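Local coordinates for protein Myo-inositol 2-dehydrogenase (Lactobacillus plantarum WCFS1, PDB 3CEA) that probably oxidises myo-inositol at its 2-hydroxyl with NAD as the hydride acceptor, at residues R10-G15 and K64-T69. Sequence-based numbering, arbitrary orientation.
Sequences RAAIIG and KDMIDT. With NAD (nicotinamide-adenine-dinucleotide), chain E.
Strand 9-14 carries A12 past M66 on the short helix 63-67, their CA atoms 8.4 Å apart, and no hydrogen bond joins the two segments. At that separation the gap is spanned by the long side chain of M66, a selenomethionine, opposite a residue as small as A12. CG of M66 lies anti to the backbone N (chi1 -173°), which sends the chain out from the helix toward the strand, and the bend at chi3 (67°) brings the methyl to where it touches both A12 and I14. CE therefore meets CB of A12 at 3.8 Å. The same methyl lies 3.7 Å from CG1 of I14. A flexible, apolar selenoether chain suits this buried place, where A38 and I75 of the flanking strands also touch M66.

I14 works with both branches: CG1 packs on M66, whereas CG2 reaches C2A of the adenine at 3.7 Å. Next to it, G15 passes CA within 3.4 Å of O4B of NAD; its combination of phi and psi would press a CB against the carbonyl O of I14, and O4B would crowd it as well. The helix 63-67 thus packs on strand 9-14, an inner strand of the parallel sheet, and this strand opens at G15 into the dinucleotide site, consistent with the glycine-rich GxGxxG turn of a Rossmann fold.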
loop_
_atom_site.group_PDB
_atom_site.type_symbol
_atom_site.label_atom_id
_atom_site.label_comp_id
_atom_site.label_asym_id
_atom_site.label_seq_id
_atom_site.Cartn_x
_atom_site.Cartn_y
_atom_site.Cartn_z
ATOM N N ARG A 10 21.681 35.446 19.756
ATOM C CA ARG A 10 20.611 36.413 19.572
ATOM C C ARG A 10 20.275 36.492 18.090
ATOM O O ARG A 10 21.132 36.817 17.270
ATOM C CB ARG A 10 21.008 37.776 20.146
ATOM C CG ARG A 10 21.174 37.763 21.667
ATOM C CD ARG A 10 21.543 39.129 22.229
ATOM N NE ARG A 10 20.476 40.114 22.049
ATOM C CZ ARG A 10 19.441 40.272 22.870
ATOM N NH1 ARG A 10 19.303 39.508 23.949
ATOM N NH2 ARG A 10 18.534 41.203 22.608
ATOM N N ALA A 11 19.029 36.167 17.752
ATOM C CA ALA A 11 18.614 36.044 16.357
ATOM C C ALA A 11 17.448 36.951 15.974
ATOM O O ALA A 11 16.662 37.377 16.826
ATOM C CB ALA A 11 18.283 34.592 16.027
ATOM N N ALA A 12 17.368 37.241 14.677
ATOM C CA ALA A 12 16.259 37.978 14.090
ATOM C C ALA A 12 15.736 37.228 12.870
ATOM O O ALA A 12 16.428 36.371 12.312
ATOM C CB ALA A 12 16.698 39.381 13.704
ATOM N N ILE A 13 14.513 37.553 12.461
ATOM C CA ILE A 13 13.907 36.942 11.282
ATOM C C ILE A 13 13.277 37.997 10.370
ATOM O O ILE A 13 12.583 38.904 10.833
ATOM C CB ILE A 13 12.879 35.828 11.672
ATOM C CG1 ILE A 13 12.408 35.049 10.434
ATOM C CG2 ILE A 13 11.703 36.404 12.481
ATOM C CD1 ILE A 13 11.778 33.697 10.739
ATOM N N ILE A 14 13.558 37.890 9.076
ATOM C CA ILE A 14 12.853 38.689 8.081
ATOM C C ILE A 14 11.834 37.787 7.393
ATOM O O ILE A 14 12.178 36.711 6.911
ATOM C CB ILE A 14 13.805 39.317 7.034
ATOM C CG1 ILE A 14 14.966 40.048 7.718
ATOM C CG2 ILE A 14 13.031 40.267 6.117
ATOM C CD1 ILE A 14 16.119 40.394 6.788
ATOM N N GLY A 15 10.579 38.230 7.371
ATOM C CA GLY A 15 9.502 37.483 6.731
ATOM C C GLY A 15 8.805 36.529 7.681
ATOM O O GLY A 15 9.455 35.732 8.363
ATOM N N LYS A 64 16.750 46.996 7.240
ATOM C CA LYS A 64 17.997 47.722 7.474
ATOM C C LYS A 64 17.969 48.427 8.827
ATOM O O LYS A 64 18.989 48.502 9.515
ATOM C CB LYS A 64 18.268 48.721 6.346
ATOM C CG LYS A 64 18.610 48.071 5.010
ATOM C CD LYS A 64 18.809 49.108 3.919
ATOM C CE LYS A 64 19.102 48.447 2.583
ATOM N NZ LYS A 64 19.249 49.438 1.482
ATOM N N ASP A 65 16.796 48.932 9.207
ATOM C CA ASP A 65 16.590 49.515 10.529
ATOM C C ASP A 65 16.830 48.485 11.628
ATOM O O ASP A 65 17.466 48.788 12.635
ATOM C CB ASP A 65 15.176 50.095 10.660
ATOM C CG ASP A 65 15.044 51.476 10.037
ATOM O OD1 ASP A 65 16.076 52.085 9.678
ATOM O OD2 ASP A 65 13.897 51.958 9.913
HETATM N N MSE A 66 16.325 47.269 11.420
HETATM C CA MSE A 66 16.468 46.188 12.395
HETATM C C MSE A 66 17.927 45.773 12.583
HETATM O O MSE A 66 18.392 45.625 13.714
HETATM C CB MSE A 66 15.618 44.982 11.992
HETATM C CG MSE A 66 15.571 43.876 13.041
HETATM SE SE MSE A 66 14.391 42.406 12.563
HETATM C CE MSE A 66 15.377 41.715 11.047
ATOM N N ILE A 67 18.639 45.600 11.472
ATOM C CA ILE A 67 20.040 45.173 11.485
ATOM C C ILE A 67 20.955 46.219 12.140
ATOM O O ILE A 67 21.944 45.868 12.790
ATOM C CB ILE A 67 20.529 44.795 10.053
ATOM C CG1 ILE A 67 19.791 43.543 9.559
ATOM C CG2 ILE A 67 22.042 44.563 10.023
ATOM C CD1 ILE A 67 19.894 43.285 8.061
ATOM N N ASP A 68 20.603 47.494 11.986
ATOM C CA ASP A 68 21.401 48.597 12.522
ATOM C C ASP A 68 21.022 49.005 13.950
ATOM O O ASP A 68 21.652 49.895 14.531
ATOM C CB ASP A 68 21.325 49.814 11.591
ATOM C CG ASP A 68 21.898 49.537 10.207
ATOM O OD1 ASP A 68 22.793 48.670 10.076
ATOM O OD2 ASP A 68 21.447 50.197 9.246
ATOM N N THR A 69 20.003 48.357 14.513
ATOM C CA THR A 69 19.513 48.710 15.850
ATOM C C THR A 69 19.605 47.549 16.839
ATOM O O THR A 69 19.901 47.757 18.016
ATOM C CB THR A 69 18.054 49.231 15.811
ATOM O OG1 THR A 69 17.899 50.161 14.732
ATOM C CG2 THR A 69 17.682 49.923 17.119
HETATM P PA NAD E . 5.317 34.804 1.707
HETATM O O1A NAD E . 4.267 33.915 2.252
HETATM O O2A NAD E . 4.787 35.700 0.655
HETATM O O5B NAD E . 5.983 35.635 2.914
HETATM C C5B NAD E . 6.860 36.713 2.656
HETATM C C4B NAD E . 7.061 37.531 3.930
HETATM O O4B NAD E . 8.151 38.426 3.782
HETATM C C3B NAD E . 5.841 38.370 4.272
HETATM O O3B NAD E . 5.571 38.192 5.641
HETATM C C2B NAD E . 6.258 39.801 3.994
HETATM O O2B NAD E . 5.700 40.714 4.912
HETATM C C1B NAD E . 7.772 39.748 4.117
HETATM N N9A NAD E . 8.426 40.720 3.220
HETATM C C8A NAD E . 8.229 40.863 1.869
HETATM N N7A NAD E . 9.022 41.860 1.415
HETATM C C5A NAD E . 9.719 42.360 2.460
HETATM C C6A NAD E . 10.657 43.382 2.552
HETATM N N6A NAD E . 11.186 43.887 1.443
HETATM N N1A NAD E . 11.218 43.679 3.782
HETATM C C2A NAD E . 10.847 42.965 4.911
HETATM N N3A NAD E . 9.912 41.950 4.811
HETATM C C4A NAD E . 9.357 41.652 3.604
HETATM O O3 NAD E . 6.536 33.934 1.114
HETATM P PN NAD E . 6.946 32.505 1.737
HETATM O O1N NAD E . 6.876 32.578 3.217
HETATM O O2N NAD E . 6.190 31.475 0.997
HETATM O O5D NAD E . 8.483 32.315 1.308
HETATM C C5D NAD E . 9.468 33.305 1.487
HETATM C C4D NAD E . 10.789 32.747 0.967
HETATM O O4D NAD E . 10.951 31.404 1.389
HETATM C C3D NAD E . 10.853 32.762 -0.553
HETATM O O3D NAD E . 12.070 33.347 -0.955
HETATM C C2D NAD E . 10.798 31.301 -0.956
HETATM O O2D NAD E . 11.642 31.020 -2.045
HETATM C C1D NAD E . 11.244 30.554 0.294
HETATM N N1N NAD E . 10.559 29.253 0.430
HETATM C C2N NAD E . 11.314 28.126 0.636
HETATM C C3N NAD E . 10.701 26.876 0.766
HETATM C C7N NAD E . 11.496 25.664 1.164
HETATM O O7N NAD E . 10.971 24.392 0.863
HETATM N N7N NAD E . 12.670 25.809 1.787
HETATM C C4N NAD E . 9.314 26.781 0.683
HETATM C C5N NAD E . 8.554 27.930 0.472
HETATM C C6N NAD E . 9.190 29.164 0.347
#